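Local coordinates for DNA translocase coupling protein (Clostridium perfringens, PDB 6O1W) that probably binds ATP and DNA as the coupling ATPase of plasmid conjugation, its FtsK/SpoIIIE-type motor domain being part of the piece described here, at residues 149-154 with 352-357; 197-202 with 268-273. All coordinates share one frame; numbering follows the deposited sequence.

How the contacts relate
Both contacts belong to the P-loop ATPase part of the chain. Contact 1 joins helix 142-155, which follows the ATP-binding loop and packs on the mixed sheet, to helix 351-356 at the C-terminal end of the modelled chain. Contact 2 sets helix 185-209 against the turn that enters strand 272-278, itself part of that sheet. In sequence, contact 2 is nested inside the loop that contact 1 closes, so the order is 149-154, 197-202, 268-273, 352-357. Their centres are 21 Å apart and their nearest atoms about 5 Å, without touching. Contact 1 thus adds the C-terminal helix to the outer side of helix 142-155, and contact 2 places helix 185-209 beside the start of a sheet strand.

Contact 1. Residues 149-154 with 352-357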
ATOM      1  N   ILE A 149      -9.735   1.923   5.026  1.00 25.59           N
ATOM      2  CA  ILE A 149     -10.384   2.388   3.785  1.00 24.98           C
ATOM      3  C   ILE A 149     -11.875   2.003   3.843  1.00 27.28           C
ATOM      4  O   ILE A 149     -12.723   2.832   3.550  1.00 25.52           O
ATOM      5  CB  ILE A 149      -9.698   1.768   2.537  1.00 28.37           C
ATOM      6  CG1 ILE A 149      -8.268   2.367   2.357  1.00 28.89           C
ATOM      7  CG2 ILE A 149     -10.579   1.984   1.253  1.00 26.62           C
ATOM      8  CD1 ILE A 149      -7.400   1.585   1.450  1.00 36.72           C
ATOM      9  N   LEU A 150     -12.173   0.742   4.234  1.00 24.60           N
ATOM     10  CA  LEU A 150     -13.530   0.208   4.350  1.00 23.88           C
ATOM     11  C   LEU A 150     -14.370   1.061   5.291  1.00 28.07           C
ATOM     12  O   LEU A 150     -15.486   1.421   4.935  1.00 29.56           O
ATOM     13  CB  LEU A 150     -13.473  -1.255   4.848  1.00 23.20           C
ATOM     14  CG  LEU A 150     -14.791  -1.951   5.212  1.00 28.04           C
ATOM     15  CD1 LEU A 150     -15.775  -2.003   3.970  1.00 28.40           C
ATOM     16  CD2 LEU A 150     -14.516  -3.361   5.765  1.00 28.04           C
ATOM     17  N   TRP A 151     -13.829   1.380   6.485  1.00 25.97           N
ATOM     18  CA  TRP A 151     -14.478   2.203   7.509  1.00 26.85           C
ATOM     19  C   TRP A 151     -14.873   3.586   6.958  1.00 30.24           C
ATOM     20  O   TRP A 151     -16.013   4.018   7.117  1.00 31.50           O
ATOM     21  CB  TRP A 151     -13.529   2.349   8.714  1.00 26.49           C
ATOM     22  CG  TRP A 151     -14.083   3.269   9.761  1.00 28.25           C
ATOM     23  CD1 TRP A 151     -13.650   4.531  10.053  1.00 31.05           C
ATOM     24  CD2 TRP A 151     -15.281   3.063  10.534  1.00 28.36           C
ATOM     25  NE1 TRP A 151     -14.435   5.081  11.043  1.00 30.67           N
ATOM     26  CE2 TRP A 151     -15.455   4.206  11.345  1.00 32.37           C
ATOM     27  CE3 TRP A 151     -16.190   1.994  10.659  1.00 29.83           C
ATOM     28  CZ2 TRP A 151     -16.502   4.318  12.270  1.00 31.24           C
ATOM     29  CZ3 TRP A 151     -17.240   2.111  11.563  1.00 32.12           C
ATOM     30  CH2 TRP A 151     -17.394   3.267  12.347  1.00 32.69           C
ATOM     31  N   GLN A 152     -13.946   4.234   6.251  1.00 26.42           N
ATOM     32  CA  GLN A 152     -14.143   5.537   5.621  1.00 26.40           C
ATOM     33  C   GLN A 152     -15.302   5.506   4.632  1.00 29.75           C
ATOM     34  O   GLN A 152     -16.200   6.345   4.731  1.00 28.17           O
ATOM     35  CB  GLN A 152     -12.843   6.031   4.951  1.00 27.03           C
ATOM     36  CG  GLN A 152     -11.763   6.358   5.989  1.00 30.20           C
ATOM     37  CD  GLN A 152     -10.444   6.780   5.397  1.00 35.15           C
ATOM     38  OE1 GLN A 152      -9.415   6.122   5.534  1.00 32.05           O
ATOM     39  NE2 GLN A 152     -10.444   7.883   4.733  1.00 27.75           N
ATOM     40  N   LEU A 153     -15.324   4.489   3.751  1.00 26.17           N
ATOM     41  CA  LEU A 153     -16.394   4.309   2.776  1.00 26.37           C
ATOM     42  C   LEU A 153     -17.728   3.940   3.410  1.00 31.06           C
ATOM     43  O   LEU A 153     -18.756   4.422   2.940  1.00 31.35           O
ATOM     44  CB  LEU A 153     -15.997   3.321   1.682  1.00 25.90           C
ATOM     45  CG  LEU A 153     -14.802   3.793   0.860  1.00 30.70           C
ATOM     46  CD1 LEU A 153     -14.317   2.693  -0.067  1.00 29.54           C
ATOM     47  CD2 LEU A 153     -15.118   5.125   0.133  1.00 29.84           C
ATOM     48  N   LEU A 154     -17.718   3.127   4.485  1.00 28.12           N
ATOM     49  CA  LEU A 154     -18.950   2.776   5.221  1.00 27.79           C
ATOM     50  C   LEU A 154     -19.549   4.051   5.853  1.00 32.30           C
ATOM     51  O   LEU A 154     -20.769   4.199   5.899  1.00 31.96           O
ATOM     52  CB  LEU A 154     -18.643   1.746   6.336  1.00 27.35           C
ATOM     53  CG  LEU A 154     -18.395   0.299   5.892  1.00 30.55           C
ATOM     54  CD1 LEU A 154     -18.058  -0.564   7.060  1.00 28.89           C
ATOM     55  CD2 LEU A 154     -19.612  -0.285   5.151  1.00 30.04           C
ATOM     56  N   ASN A 352     -22.536   0.563  15.110  1.00 48.18           N
ATOM     57  CA  ASN A 352     -23.737   1.355  15.390  1.00 48.91           C
ATOM     58  C   ASN A 352     -23.693   2.741  14.744  1.00 50.84           C
ATOM     59  O   ASN A 352     -24.744   3.221  14.337  1.00 53.00           O
ATOM     60  CB  ASN A 352     -24.064   1.424  16.893  1.00 56.01           C
ATOM     61  CG  ASN A 352     -22.879   1.527  17.836  1.00 97.44           C
ATOM     62  OD1 ASN A 352     -22.635   2.581  18.439  1.00 92.53           O
ATOM     63  ND2 ASN A 352     -22.132   0.426  18.015  1.00 92.33           N
ATOM     64  N   LYS A 353     -22.501   3.341  14.562  1.00 44.09           N
ATOM     65  CA  LYS A 353     -22.381   4.617  13.843  1.00 43.13           C
ATOM     66  C   LYS A 353     -22.824   4.469  12.364  1.00 46.87           C
ATOM     67  O   LYS A 353     -23.488   5.360  11.839  1.00 47.17           O
ATOM     68  CB  LYS A 353     -20.964   5.187  13.919  1.00 43.59           C
ATOM     69  CG  LYS A 353     -20.589   5.770  15.271  1.00 56.62           C
ATOM     70  CD  LYS A 353     -19.100   6.135  15.300  1.00 67.53           C
ATOM     71  CE  LYS A 353     -18.795   7.295  16.211  1.00 78.25           C
ATOM     72  NZ  LYS A 353     -17.343   7.594  16.238  1.00 89.12           N
ATOM     73  N   ILE A 354     -22.510   3.322  11.726  1.00 41.30           N
ATOM     74  CA  ILE A 354     -22.878   3.017  10.337  1.00 39.72           C
ATOM     75  C   ILE A 354     -24.363   2.725  10.182  1.00 47.50           C
ATOM     76  O   ILE A 354     -24.976   3.153   9.195  1.00 45.23           O
ATOM     77  CB  ILE A 354     -21.999   1.868   9.735  1.00 40.65           C
ATOM     78  CG1 ILE A 354     -20.495   2.155   9.867  1.00 39.49           C
ATOM     79  CG2 ILE A 354     -22.392   1.527   8.288  1.00 39.81           C
ATOM     80  CD1 ILE A 354     -20.017   3.517   9.352  1.00 44.83           C
ATOM     81  N   LEU A 355     -24.927   1.927  11.110  1.00 49.11           N
ATOM     82  CA  LEU A 355     -26.344   1.551  11.076  1.00 50.55           C
ATOM     83  C   LEU A 355     -27.236   2.776  11.264  1.00 59.11           C
ATOM     84  O   LEU A 355     -28.273   2.861  10.608  1.00 60.29           O
ATOM     85  CB  LEU A 355     -26.655   0.443  12.101  1.00 50.59           C
ATOM     86  CG  LEU A 355     -25.986  -0.930  11.840  1.00 54.26           C
ATOM     87  CD1 LEU A 355     -26.143  -1.859  13.034  1.00 53.76           C
ATOM     88  CD2 LEU A 355     -26.530  -1.592  10.586  1.00 54.18           C
ATOM     89  N   LYS A 356     -26.776   3.768  12.076  1.00 57.78           N
ATOM     90  CA  LYS A 356     -27.457   5.051  12.301  1.00 58.70           C
ATOM     91  C   LYS A 356     -27.592   5.862  10.996  1.00 65.73           C
ATOM     92  O   LYS A 356     -28.558   6.610  10.863  1.00 65.27           O
ATOM     93  CB  LYS A 356     -26.777   5.871  13.410  1.00 61.59           C
ATOM     94  CG  LYS A 356     -27.054   5.370  14.841  1.00 84.26           C
ATOM     95  CD  LYS A 356     -28.442   5.745  15.382  1.00 98.90           C
ATOM     96  CE  LYS A 356     -28.674   5.235  16.787  1.00110.83           C
ATOM     97  NZ  LYS A 356     -30.094   5.393  17.211  1.00119.00           N
ATOM     98  N   LEU A 357     -26.651   5.690  10.023  1.00 64.99           N
ATOM     99  CA  LEU A 357     -26.722   6.266   8.670  1.00 66.39           C
ATOM    100  C   LEU A 357     -27.811   5.419   7.971  1.00 71.97           C
ATOM    101  O   LEU A 357     -27.496   4.469   7.249  1.00 71.53           O
ATOM    102  CB  LEU A 357     -25.385   6.070   7.911  1.00 67.00           C
ATOM    103  CG  LEU A 357     -24.335   7.171   7.918  1.00 71.76           C
ATOM    104  CD1 LEU A 357     -23.279   6.903   8.966  1.00 71.64           C
ATOM    105  CD2 LEU A 357     -23.632   7.223   6.573  1.00 74.51           C
TER
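Ile-354 reaches across from helix 351-356 to lodge against Trp-151 and Leu-154 on helix 142-155, a contact of apolar side chains in which the helix backbone at Leu-154 is part of the surface met. Its CB points at the other helix, and the two branches that leave it have different tasks. Ile-354 CG1 lies anti to the carbonyl carbon, which carries it to the indole: it stands 3.7 Å from Trp-151 CZ3 and 4.0 Å from Leu-154 CB. At the tip, Ile-354 CD1 settles between ring and helix backbone, 3.6 Å from Leu-154 C and 3.8 Å from Leu-154 CB. The same methyl, Ile-354 CD1, makes an off-centre CH-pi contact with Trp-151, 4.2 Å from the centroid of the six-membered ring and 28° off its normal. On the other branch, Ile-354 CG2 comes to 3.9 Å from Leu-154 O.

Trp-151 can receive this methyl because its CG is anti to the backbone N (chi1 176°), which brings the benzene end of the indole up against Ile-354. Its NE1 is hydrogen-bonded to Asp-102 OD1, which, with Trp-100 and Phe-343 against the indole, should restrict its rotation. Lys-353 adds a looser apolar touch through CB, near Trp-151 CH2.

The segment axes approach to 10.8 Å at 30°, a shallow, nearly parallel pairing. Of helix 142-155, which follows the P-loop, Leu-150, Leu-153 and Leu-154 pack on strands 159-163 and 229-233 of the central sheet, Ile-149, Gln-152 and Leu-153 on strand 111-116, whereas Trp-151 receives the C-terminal helix 351-356.

Contact 2. Residues 197-202 with 268-273; sequences DENAKR and RATGIN
Thr-270 meets helix 185-209 through its hydroxyl, its methyl and its backbone carbonyl, between Asn-199 and Arg-202. The hydroxyl OG1 of Thr-270 donates to Asn-199 OD1 over 2.6 Å, arriving almost in line with the amide C=O (166° at the oxygen). The two side chains cross at about a right angle. The anti CG (chi1 -171°) brings the amide of Asn-199 to Thr-270. Three residues further along the helix, Arg-202 CB lies 3.7 Å from Thr-270 CG2.

Arg-202, extended from CG to NE, passes Thr-270 to reach its carbonyl: NH1 binds Thr-270 O at 2.8 Å with an N-H...O angle of 164°, and the oxygen lies in the guanidinium plane. On the other side of the group, also near its plane, Arg-202 NE makes a 2.9 Å salt bridge with Glu-198 OE2, one turn back on the helix, using the anti lone pair of that carboxylate oxygen. NH2 bonds to Lys-227 O. Partners at all three nitrogens should fix the orientation of the buried guanidinium, and Glu-198 probably offsets its charge.

Ile-272 adds a second apolar touch, its CD1 lying 3.8 Å from Asn-199 N and 4.0 Å from Asn-199 CB. Gly-271, with positive phi, turns the chain into strand 272-278. A helix packed beside the entry to a central parallel strand is an alpha/beta arrangement consistent with the P-loop NTPase core of FtsK/SpoIIIE proteins.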
ATOM      1  N   ASP A 197     -22.706  -8.437 -13.175  1.00 27.49           N
ATOM      2  CA  ASP A 197     -24.042  -8.084 -13.701  1.00 27.71           C
ATOM      3  C   ASP A 197     -24.438  -6.680 -13.203  1.00 31.74           C
ATOM      4  O   ASP A 197     -25.001  -5.919 -13.980  1.00 33.53           O
ATOM      5  CB  ASP A 197     -25.096  -9.105 -13.231  1.00 28.29           C
ATOM      6  CG  ASP A 197     -24.944 -10.494 -13.830  1.00 40.94           C
ATOM      7  OD1 ASP A 197     -24.068 -10.674 -14.719  1.00 41.65           O
ATOM      8  OD2 ASP A 197     -25.671 -11.410 -13.394  1.00 48.10           O
ATOM      9  N   GLU A 198     -24.163  -6.346 -11.913  1.00 25.08           N
ATOM     10  CA  GLU A 198     -24.495  -5.025 -11.369  1.00 25.01           C
ATOM     11  C   GLU A 198     -23.665  -3.950 -12.105  1.00 28.82           C
ATOM     12  O   GLU A 198     -24.182  -2.879 -12.401  1.00 28.18           O
ATOM     13  CB  GLU A 198     -24.288  -4.951  -9.836  1.00 25.44           C
ATOM     14  CG  GLU A 198     -24.528  -3.566  -9.235  1.00 33.63           C
ATOM     15  CD  GLU A 198     -25.956  -3.033  -9.245  1.00 54.98           C
ATOM     16  OE1 GLU A 198     -26.892  -3.860  -9.293  1.00 47.75           O
ATOM     17  OE2 GLU A 198     -26.142  -1.792  -9.183  1.00 45.70           O
ATOM     18  N   ASN A 199     -22.404  -4.262 -12.414  1.00 25.70           N
ATOM     19  CA  ASN A 199     -21.537  -3.379 -13.173  1.00 26.11           C
ATOM     20  C   ASN A 199     -22.124  -3.164 -14.586  1.00 30.80           C
ATOM     21  O   ASN A 199     -22.213  -2.022 -15.038  1.00 31.12           O
ATOM     22  CB  ASN A 199     -20.117  -3.951 -13.278  1.00 24.43           C
ATOM     23  CG  ASN A 199     -19.186  -2.928 -13.887  1.00 41.23           C
ATOM     24  OD1 ASN A 199     -18.899  -1.910 -13.298  1.00 35.07           O
ATOM     25  ND2 ASN A 199     -18.750  -3.130 -15.089  1.00 28.86           N
ATOM     26  N   ALA A 200     -22.552  -4.250 -15.250  1.00 27.18           N
ATOM     27  CA  ALA A 200     -23.144  -4.201 -16.611  1.00 28.22           C
ATOM     28  C   ALA A 200     -24.416  -3.344 -16.621  1.00 32.41           C
ATOM     29  O   ALA A 200     -24.545  -2.508 -17.498  1.00 33.34           O
ATOM     30  CB  ALA A 200     -23.410  -5.619 -17.163  1.00 27.97           C
ATOM     31  N   LYS A 201     -25.272  -3.457 -15.592  1.00 29.84           N
ATOM     32  CA  LYS A 201     -26.496  -2.647 -15.439  1.00 29.84           C
ATOM     33  C   LYS A 201     -26.185  -1.143 -15.253  1.00 31.57           C
ATOM     34  O   LYS A 201     -26.864  -0.300 -15.839  1.00 29.20           O
ATOM     35  CB  LYS A 201     -27.376  -3.167 -14.297  1.00 32.40           C
ATOM     36  CG  LYS A 201     -27.973  -4.552 -14.590  1.00 51.50           C
ATOM     37  CD  LYS A 201     -28.548  -5.252 -13.349  1.00 57.84           C
ATOM     38  CE  LYS A 201     -30.021  -4.995 -13.164  1.00 65.98           C
ATOM     39  NZ  LYS A 201     -30.512  -5.515 -11.864  1.00 67.27           N
ATOM     40  N   ARG A 202     -25.106  -0.832 -14.519  1.00 27.79           N
ATOM     41  CA  ARG A 202     -24.649   0.537 -14.263  1.00 26.80           C
ATOM     42  C   ARG A 202     -24.060   1.162 -15.510  1.00 29.90           C
ATOM     43  O   ARG A 202     -24.399   2.304 -15.807  1.00 29.70           O
ATOM     44  CB  ARG A 202     -23.653   0.570 -13.105  1.00 26.82           C
ATOM     45  CG  ARG A 202     -24.330   0.311 -11.763  1.00 28.41           C
ATOM     46  CD  ARG A 202     -23.379   0.486 -10.582  1.00 26.54           C
ATOM     47  NE  ARG A 202     -24.109   0.224  -9.341  1.00 28.38           N
ATOM     48  CZ  ARG A 202     -23.765   0.664  -8.141  1.00 38.02           C
ATOM     49  NH1 ARG A 202     -22.659   1.385  -7.978  1.00 21.58           N
ATOM     50  NH2 ARG A 202     -24.505   0.367  -7.089  1.00 24.98           N
ATOM     51  N   ARG A 268     -14.585   1.527 -13.608  1.00 39.11           N
ATOM     52  CA  ARG A 268     -14.018   2.864 -13.415  1.00 39.90           C
ATOM     53  C   ARG A 268     -15.067   3.921 -13.020  1.00 44.23           C
ATOM     54  O   ARG A 268     -14.881   4.616 -12.036  1.00 47.32           O
ATOM     55  CB  ARG A 268     -13.336   3.328 -14.718  1.00 42.36           C
ATOM     56  CG  ARG A 268     -12.786   2.211 -15.601  1.00 55.32           C
ATOM     57  CD  ARG A 268     -11.278   2.265 -15.573  1.00 68.99           C
ATOM     58  NE  ARG A 268     -10.736   1.082 -14.919  1.00 68.05           N
ATOM     59  CZ  ARG A 268      -9.662   1.069 -14.136  1.00 70.15           C
ATOM     60  NH1 ARG A 268      -9.005   2.195 -13.874  1.00 57.03           N
ATOM     61  NH2 ARG A 268      -9.241  -0.061 -13.606  1.00 37.95           N
ATOM     62  N   ALA A 269     -16.166   4.016 -13.787  1.00 37.98           N
ATOM     63  CA  ALA A 269     -17.230   5.009 -13.668  1.00 36.65           C
ATOM     64  C   ALA A 269     -18.462   4.564 -12.879  1.00 35.26           C
ATOM     65  O   ALA A 269     -19.307   5.403 -12.559  1.00 34.02           O
ATOM     66  CB  ALA A 269     -17.661   5.443 -15.070  1.00 37.14           C
ATOM     67  N   THR A 270     -18.583   3.267 -12.597  1.00 30.30           N
ATOM     68  CA  THR A 270     -19.775   2.665 -11.975  1.00 28.15           C
ATOM     69  C   THR A 270     -19.789   2.645 -10.428  1.00 31.25           C
ATOM     70  O   THR A 270     -20.796   2.254  -9.830  1.00 29.41           O
ATOM     71  CB  THR A 270     -19.981   1.269 -12.534  1.00 31.96           C
ATOM     72  OG1 THR A 270     -18.855   0.492 -12.182  1.00 32.47           O
ATOM     73  CG2 THR A 270     -20.174   1.252 -14.066  1.00 26.17           C
ATOM     74  N   GLY A 271     -18.707   3.075  -9.784  1.00 27.33           N
ATOM     75  CA  GLY A 271     -18.692   3.119  -8.329  1.00 26.08           C
ATOM     76  C   GLY A 271     -18.660   1.744  -7.683  1.00 30.41           C
ATOM     77  O   GLY A 271     -19.259   1.543  -6.632  1.00 31.81           O
ATOM     78  N   ILE A 272     -17.962   0.790  -8.295  1.00 25.16           N
ATOM     79  CA  ILE A 272     -17.706  -0.525  -7.719  1.00 24.98           C
ATOM     80  C   ILE A 272     -16.174  -0.595  -7.559  1.00 30.54           C
ATOM     81  O   ILE A 272     -15.443  -0.636  -8.563  1.00 32.20           O
ATOM     82  CB  ILE A 272     -18.291  -1.709  -8.527  1.00 28.81           C
ATOM     83  CG1 ILE A 272     -19.801  -1.496  -8.857  1.00 28.90           C
ATOM     84  CG2 ILE A 272     -18.013  -3.048  -7.803  1.00 29.19           C
ATOM     85  CD1 ILE A 272     -20.504  -2.568  -9.597  1.00 34.19           C
ATOM     86  N   ASN A 273     -15.696  -0.622  -6.298  1.00 25.99           N
ATOM     87  CA  ASN A 273     -14.277  -0.581  -5.967  1.00 27.07           C
ATOM     88  C   ASN A 273     -13.721  -1.839  -5.312  1.00 31.89           C
ATOM     89  O   ASN A 273     -14.289  -2.364  -4.355  1.00 30.06           O
ATOM     90  CB  ASN A 273     -13.982   0.648  -5.093  1.00 27.13           C
ATOM     91  CG  ASN A 273     -14.626   1.906  -5.630  1.00 38.92           C
ATOM     92  OD1 ASN A 273     -15.577   2.410  -5.070  1.00 33.60           O
ATOM     93  ND2 ASN A 273     -14.139   2.429  -6.734  1.00 28.59           N
TER